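Local coordinates for protein putative LacI-family transcriptional regulator (Bacteroides fragilis, PDB 3GBV) that probably regulates transcription as a LacI-family DNA-binding repressor or activator and probably senses a small-molecule effector through its periplasmic-binding-protein-like domain, at residues A[151-154]-A[155-159]; A[161-164]-A[165-169]. All blocks are in the same frame, centred on the assembly; numbering follows the deposited sequence.

Interaction 1: residues A[151-154]-A[155-159]; sequences SNQQ and ESREI
Gln153 and Arg157, one turn apart in the first two turns of helix 152-168, join their polar ends in an i to i+4 pair. The helix is the middle element of the beta-alpha-beta unit of strands 137-144 and 173-180, in a periplasmic-binding-protein fold. Arg157 NE donates to Gln153 OE1 at 2.8 Å, reaching an in-plane lone pair of the amide oxygen, but the bond is bent, with an N-H...O angle of 132°, since OE1 lies well out of the guanidinium plane. Amide and guanidinium planes are turned 70° apart, and Gln153 CG lies over one guanidinium face, toward its rim, 3.4 Å from Arg157 CZ. Gln153 can be both methylene cover and acceptor because its chain folds at chi2 (76°), bringing OE1 forward, toward Arg157 on the next turn, whereas Arg157 runs extended from CG to NE. Glutamine suits this buried place because its other amide atom is used as well: NE2 donates to the backbone oxygens of Asp101 and Gln115, which fixes the rotation of the amide. The far end of Arg157 makes weak hydrogen bonds to Phe207 O and Gln115 OE1, and an ethanediol, probably from the crystallisation liquor, lies about 3 Å from this side chain. Below this pair the backbone is ordinary alpha helix, with Arg157 N bonded to Gln153 O at 2.9 Å. At the first turn Asn152 donates from ND2 to Gln103 O. Ser151, small and polar, is the N-cap: its OG accepts from Gln154 N at 3.2 Å, while its backbone O takes Glu155 N at 3.0 Å.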
ATOM      1  N   SER A 151      14.594  16.572 -11.637  1.00 46.37           N
ATOM      2  CA  SER A 151      13.404  16.161 -10.897  1.00 40.42           C
ATOM      3  C   SER A 151      13.451  16.655  -9.458  1.00 38.70           C
ATOM      4  O   SER A 151      14.266  16.190  -8.663  1.00 36.70           O
ATOM      5  CB  SER A 151      13.261  14.637 -10.891  1.00 41.34           C
ATOM      6  OG  SER A 151      12.163  14.226 -10.089  1.00 31.84           O
ATOM      7  N   ASN A 152      12.580  17.597  -9.119  1.00 35.71           N
ATOM      8  CA  ASN A 152      12.547  18.114  -7.758  1.00 34.86           C
ATOM      9  C   ASN A 152      12.138  17.017  -6.781  1.00 32.14           C
ATOM     10  O   ASN A 152      12.673  16.935  -5.672  1.00 29.80           O
ATOM     11  CB  ASN A 152      11.589  19.308  -7.649  1.00 37.20           C
ATOM     12  CG  ASN A 152      12.143  20.560  -8.307  1.00 40.71           C
ATOM     13  OD1 ASN A 152      13.357  20.784  -8.310  1.00 41.07           O
ATOM     14  ND2 ASN A 152      11.258  21.393  -8.854  1.00 43.05           N
ATOM     15  N   GLN A 153      11.188  16.176  -7.191  1.00 29.89           N
ATOM     16  CA  GLN A 153      10.744  15.073  -6.346  1.00 28.81           C
ATOM     17  C   GLN A 153      11.972  14.227  -5.989  1.00 28.17           C
ATOM     18  O   GLN A 153      12.184  13.893  -4.823  1.00 25.98           O
ATOM     19  CB  GLN A 153       9.700  14.217  -7.081  1.00 30.16           C
ATOM     20  CG  GLN A 153       9.331  12.895  -6.386  1.00 28.45           C
ATOM     21  CD  GLN A 153       8.410  13.066  -5.187  1.00 30.90           C
ATOM     22  OE1 GLN A 153       8.498  12.311  -4.208  1.00 29.23           O
ATOM     23  NE2 GLN A 153       7.508  14.039  -5.262  1.00 28.92           N
ATOM     24  N   GLN A 154      12.784  13.903  -6.995  1.00 27.28           N
ATOM     25  CA  GLN A 154      13.992  13.094  -6.793  1.00 28.70           C
ATOM     26  C   GLN A 154      15.011  13.749  -5.868  1.00 27.77           C
ATOM     27  O   GLN A 154      15.494  13.121  -4.931  1.00 25.05           O
ATOM     28  CB  GLN A 154      14.658  12.796  -8.135  1.00 28.57           C
ATOM     29  CG  GLN A 154      13.927  11.744  -8.961  1.00 32.71           C
ATOM     30  CD  GLN A 154      14.453  11.661 -10.376  1.00 32.22           C
ATOM     31  OE1 GLN A 154      15.577  12.073 -10.648  1.00 33.71           O
ATOM     32  NE2 GLN A 154      13.646  11.119 -11.284  1.00 29.66           N
ATOM     33  N   GLU A 155      15.326  15.011  -6.139  1.00 27.98           N
ATOM     34  CA  GLU A 155      16.287  15.764  -5.344  1.00 31.03           C
ATOM     35  C   GLU A 155      15.821  15.853  -3.896  1.00 29.17           C
ATOM     36  O   GLU A 155      16.570  15.580  -2.961  1.00 30.28           O
ATOM     37  CB  GLU A 155      16.440  17.179  -5.905  1.00 34.08           C
ATOM     38  CG  GLU A 155      17.513  18.015  -5.220  1.00 43.39           C
ATOM     39  CD  GLU A 155      17.206  19.511  -5.252  1.00 48.88           C
ATOM     40  OE1 GLU A 155      16.768  20.005  -6.315  1.00 51.68           O
ATOM     41  OE2 GLU A 155      17.408  20.191  -4.217  1.00 50.72           O
ATOM     42  N   SER A 156      14.567  16.234  -3.724  1.00 27.47           N
ATOM     43  CA  SER A 156      13.980  16.380  -2.409  1.00 26.28           C
ATOM     44  C   SER A 156      13.972  15.051  -1.635  1.00 26.28           C
ATOM     45  O   SER A 156      14.234  15.022  -0.424  1.00 23.26           O
ATOM     46  CB  SER A 156      12.565  16.926  -2.576  1.00 26.79           C
ATOM     47  OG  SER A 156      12.200  17.730  -1.484  1.00 29.89           O
ATOM     48  N   ARG A 157      13.659  13.957  -2.330  1.00 24.39           N
ATOM     49  CA  ARG A 157      13.644  12.635  -1.703  1.00 26.19           C
ATOM     50  C   ARG A 157      15.014  12.371  -1.107  1.00 26.89           C
ATOM     51  O   ARG A 157      15.136  11.831  -0.009  1.00 26.24           O
ATOM     52  CB  ARG A 157      13.339  11.532  -2.733  1.00 24.95           C
ATOM     53  CG  ARG A 157      11.867  11.334  -3.049  1.00 24.49           C
ATOM     54  CD  ARG A 157      11.686  10.372  -4.219  1.00 25.99           C
ATOM     55  NE  ARG A 157      10.284  10.234  -4.607  1.00 23.95           N
ATOM     56  CZ  ARG A 157       9.879   9.589  -5.696  1.00 24.91           C
ATOM     57  NH1 ARG A 157      10.779   9.032  -6.498  1.00 22.92           N
ATOM     58  NH2 ARG A 157       8.585   9.487  -5.973  1.00 20.08           N
ATOM     59  N   GLU A 158      16.043  12.770  -1.845  1.00 26.17           N
ATOM     60  CA  GLU A 158      17.416  12.574  -1.417  1.00 28.94           C
ATOM     61  C   GLU A 158      17.717  13.354  -0.139  1.00 27.45           C
ATOM     62  O   GLU A 158      18.438  12.879   0.737  1.00 25.51           O
ATOM     63  CB  GLU A 158      18.378  12.988  -2.537  1.00 30.12           C
ATOM     64  CG  GLU A 158      19.732  12.344  -2.398  1.00 37.44           C
ATOM     65  CD  GLU A 158      20.658  12.674  -3.546  1.00 40.19           C
ATOM     66  OE1 GLU A 158      20.303  12.389  -4.712  1.00 40.66           O
ATOM     67  OE2 GLU A 158      21.749  13.216  -3.273  1.00 42.47           O
ATOM     68  N   ILE A 159      17.156  14.551  -0.032  1.00 27.03           N
ATOM     69  CA  ILE A 159      17.355  15.377   1.153  1.00 28.53           C
ATOM     70  C   ILE A 159      16.733  14.728   2.397  1.00 28.51           C
ATOM     71  O   ILE A 159      17.310  14.771   3.489  1.00 27.26           O
ATOM     72  CB  ILE A 159      16.751  16.793   0.946  1.00 28.70           C
ATOM     73  CG1 ILE A 159      17.588  17.563  -0.080  1.00 30.46           C
ATOM     74  CG2 ILE A 159      16.723  17.558   2.259  1.00 27.07           C
ATOM     75  CD1 ILE A 159      17.002  18.916  -0.451  1.00 29.82           C
TER

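Interaction 2: residues A[161-164]-A[165-169]; sequences FRQY and MQEHH
Phe161 and Met165, a selenomethionine, lie side by side on the buried flank of helix 152-168, pointing the same way. Met165 CG sits over one face of the phenyl ring toward its rim, 3.8 Å from Phe161 CE2, in a CH-pi contact. Bends at chi2 and chi3 keep the rest of the chain close, leaving SE oblique to the ring at 4.8 Å from the Phe161 centroid, a Met-aromatic contact. Large apolar groups suit this space between helix and sheet. Arg162 gives its backbone O to Gln166 N at 2.8 Å, while its guanidinium leaves for salt bridges with Glu158 and Glu176. Gln163 suits the more polar flank, its amide supplying a donor: NE2 makes a long, straight bond to Glu167 OE2 at 3.3 Å, meeting the carboxylate from above its plane. Tyr164 closes the segment with an offset stack on His168, centroids 3.8 Å apart and planes 23° from parallel. His168 CD2 lies over the middle of the phenol ring, 3.3 Å from Tyr164 CE1. Tyr164 CG stands anti to the backbone N (chi1 -177°), swinging the phenol toward the next turn, where the flat imidazole can cover it. Tyr122 serves both neighbouring pairs, meeting Tyr164 edge-to-face and bonding through its OH to Glu167 OE1. Phe161 and Met165 pack on the sheet at Ile138, and Phe161, Tyr164 and His168 touch helix 117-131. The i to i+4 pairs are those of any alpha helix; this one is the crossover helix between strands 137-144 and 173-180, a beta-alpha-beta unit of a Rossmann-like domain.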
ATOM      1  N   PHE A 161      16.257  11.605   2.734  1.00 26.39           N
ATOM      2  CA  PHE A 161      17.042  10.397   2.929  1.00 26.37           C
ATOM      3  C   PHE A 161      18.274  10.718   3.792  1.00 26.68           C
ATOM      4  O   PHE A 161      18.552  10.047   4.788  1.00 24.53           O
ATOM      5  CB  PHE A 161      17.483   9.865   1.568  1.00 24.07           C
ATOM      6  CG  PHE A 161      18.335   8.633   1.646  1.00 24.88           C
ATOM      7  CD1 PHE A 161      17.747   7.377   1.755  1.00 24.89           C
ATOM      8  CD2 PHE A 161      19.720   8.720   1.618  1.00 23.36           C
ATOM      9  CE1 PHE A 161      18.517   6.224   1.831  1.00 24.29           C
ATOM     10  CE2 PHE A 161      20.507   7.565   1.694  1.00 25.31           C
ATOM     11  CZ  PHE A 161      19.899   6.317   1.800  1.00 24.57           C
ATOM     12  N   ARG A 162      19.003  11.759   3.402  1.00 26.63           N
ATOM     13  CA  ARG A 162      20.198  12.147   4.129  1.00 28.77           C
ATOM     14  C   ARG A 162      19.875  12.609   5.547  1.00 29.49           C
ATOM     15  O   ARG A 162      20.683  12.425   6.460  1.00 27.27           O
ATOM     16  CB  ARG A 162      20.943  13.248   3.368  1.00 29.97           C
ATOM     17  CG  ARG A 162      21.503  12.817   2.003  1.00 29.04           C
ATOM     18  CD  ARG A 162      22.071  14.015   1.234  1.00 31.56           C
ATOM     19  NE  ARG A 162      22.478  13.671  -0.131  1.00 33.62           N
ATOM     20  CZ  ARG A 162      23.555  12.956  -0.458  1.00 33.42           C
ATOM     21  NH1 ARG A 162      24.378  12.490   0.473  1.00 33.32           N
ATOM     22  NH2 ARG A 162      23.795  12.684  -1.728  1.00 32.90           N
ATOM     23  N   GLN A 163      18.698  13.201   5.745  1.00 28.60           N
ATOM     24  CA  GLN A 163      18.333  13.657   7.078  1.00 29.38           C
ATOM     25  C   GLN A 163      18.213  12.457   8.008  1.00 29.11           C
ATOM     26  O   GLN A 163      18.749  12.463   9.118  1.00 28.30           O
ATOM     27  CB  GLN A 163      17.007  14.416   7.064  1.00 30.38           C
ATOM     28  CG  GLN A 163      16.746  15.173   8.361  1.00 34.03           C
ATOM     29  CD  GLN A 163      15.402  15.880   8.379  1.00 37.92           C
ATOM     30  OE1 GLN A 163      15.018  16.550   7.407  1.00 38.48           O
ATOM     31  NE2 GLN A 163      14.679  15.745   9.490  1.00 37.44           N
ATOM     32  N   TYR A 164      17.502  11.429   7.550  1.00 29.31           N
ATOM     33  CA  TYR A 164      17.329  10.222   8.347  1.00 29.60           C
ATOM     34  C   TYR A 164      18.695   9.606   8.651  1.00 29.08           C
ATOM     35  O   TYR A 164      18.968   9.195   9.782  1.00 27.28           O
ATOM     36  CB  TYR A 164      16.482   9.187   7.599  1.00 29.19           C
ATOM     37  CG  TYR A 164      16.217   7.936   8.414  1.00 31.25           C
ATOM     38  CD1 TYR A 164      15.018   7.778   9.122  1.00 31.51           C
ATOM     39  CD2 TYR A 164      17.181   6.925   8.508  1.00 31.06           C
ATOM     40  CE1 TYR A 164      14.786   6.643   9.902  1.00 31.23           C
ATOM     41  CE2 TYR A 164      16.964   5.795   9.289  1.00 31.07           C
ATOM     42  CZ  TYR A 164      15.762   5.663   9.980  1.00 33.17           C
ATOM     43  OH  TYR A 164      15.536   4.563  10.759  1.00 34.24           O
HETATM   44  N   MSE A 165      19.542   9.528   7.632  1.00 27.91           N
HETATM   45  CA  MSE A 165      20.871   8.955   7.800  1.00 27.73           C
HETATM   46  C   MSE A 165      21.680   9.763   8.819  1.00 29.98           C
HETATM   47  O   MSE A 165      22.462   9.208   9.585  1.00 28.68           O
HETATM   48  CB  MSE A 165      21.616   8.933   6.467  1.00 26.47           C
HETATM   49  CG  MSE A 165      20.944   8.123   5.380  1.00 27.64           C
HETATM   50 SE   MSE A 165      21.021   6.216   5.896  1.00 40.57          SE
HETATM   51  CE  MSE A 165      22.943   5.798   5.619  1.00 22.57           C
ATOM     52  N   GLN A 166      21.503  11.077   8.822  1.00 30.33           N
ATOM     53  CA  GLN A 166      22.227  11.914   9.774  1.00 32.26           C
ATOM     54  C   GLN A 166      21.710  11.650  11.189  1.00 32.92           C
ATOM     55  O   GLN A 166      22.483  11.515  12.137  1.00 32.66           O
ATOM     56  CB  GLN A 166      22.046  13.394   9.425  1.00 31.51           C
ATOM     57  CG  GLN A 166      23.022  13.936   8.389  1.00 32.89           C
ATOM     58  CD  GLN A 166      22.575  15.269   7.807  1.00 35.26           C
ATOM     59  OE1 GLN A 166      21.931  16.074   8.483  1.00 36.24           O
ATOM     60  NE2 GLN A 166      22.927  15.512   6.546  1.00 33.92           N
ATOM     61  N   GLU A 167      20.395  11.553  11.324  1.00 33.81           N
ATOM     62  CA  GLU A 167      19.786  11.330  12.627  1.00 35.14           C
ATOM     63  C   GLU A 167      19.971   9.920  13.192  1.00 35.16           C
ATOM     64  O   GLU A 167      19.982   9.745  14.409  1.00 34.01           O
ATOM     65  CB  GLU A 167      18.290  11.642  12.558  1.00 35.94           C
ATOM     66  CG  GLU A 167      17.949  13.016  11.978  1.00 39.20           C
ATOM     67  CD  GLU A 167      16.444  13.222  11.838  1.00 40.46           C
ATOM     68  OE1 GLU A 167      15.759  12.266  11.412  1.00 41.54           O
ATOM     69  OE2 GLU A 167      15.947  14.328  12.142  1.00 40.97           O
ATOM     70  N   HIS A 168      20.140   8.930  12.315  1.00 34.35           N
ATOM     71  CA  HIS A 168      20.260   7.537  12.749  1.00 35.33           C
ATOM     72  C   HIS A 168      21.576   6.800  12.519  1.00 35.24           C
ATOM     73  O   HIS A 168      21.952   5.948  13.318  1.00 34.96           O
ATOM     74  CB  HIS A 168      19.130   6.733  12.117  1.00 34.92           C
ATOM     75  CG  HIS A 168      17.772   7.242  12.472  1.00 35.46           C
ATOM     76  ND1 HIS A 168      17.111   6.857  13.617  1.00 36.84           N
ATOM     77  CD2 HIS A 168      16.970   8.141  11.858  1.00 36.13           C
ATOM     78  CE1 HIS A 168      15.957   7.498  13.692  1.00 36.36           C
ATOM     79  NE2 HIS A 168      15.846   8.283  12.637  1.00 33.66           N
ATOM     80  N   HIS A 169      22.264   7.093  11.424  1.00 35.33           N
ATOM     81  CA  HIS A 169      23.529   6.427  11.143  1.00 34.79           C
ATOM     82  C   HIS A 169      24.508   7.435  10.601  1.00 34.47           C
ATOM     83  O   HIS A 169      24.976   7.313   9.464  1.00 32.97           O
ATOM     84  CB  HIS A 169      23.323   5.309  10.123  1.00 36.75           C
ATOM     85  CG  HIS A 169      22.386   4.245  10.591  1.00 39.03           C
ATOM     86  ND1 HIS A 169      21.037   4.467  10.753  1.00 39.72           N
ATOM     87  CD2 HIS A 169      22.609   2.967  10.975  1.00 40.09           C
ATOM     88  CE1 HIS A 169      20.467   3.371  11.219  1.00 41.21           C
ATOM     89  NE2 HIS A 169      21.399   2.446  11.363  1.00 40.16           N
TER

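How the interactions relate
Both interactions belong to helix 152-168, which interaction 1 opens and interaction 2 closes; their centres lie 15 Å apart, and their segments follow one another along the helix, with the Glu158-Arg162 salt bridge spanning the join. The centre of interaction 1 lies about 9 Å from the centre of the chain, that of interaction 2 about 22 Å. The inner position of interaction 1 is consistent with the interdomain cleft where relatives hold their effectors, whereas interaction 2 packs against strands 137-144 and 173-180, farther from that region. Both rest on helix 117-131, so one neighbouring helix lies beside the two ends of helix 152-168.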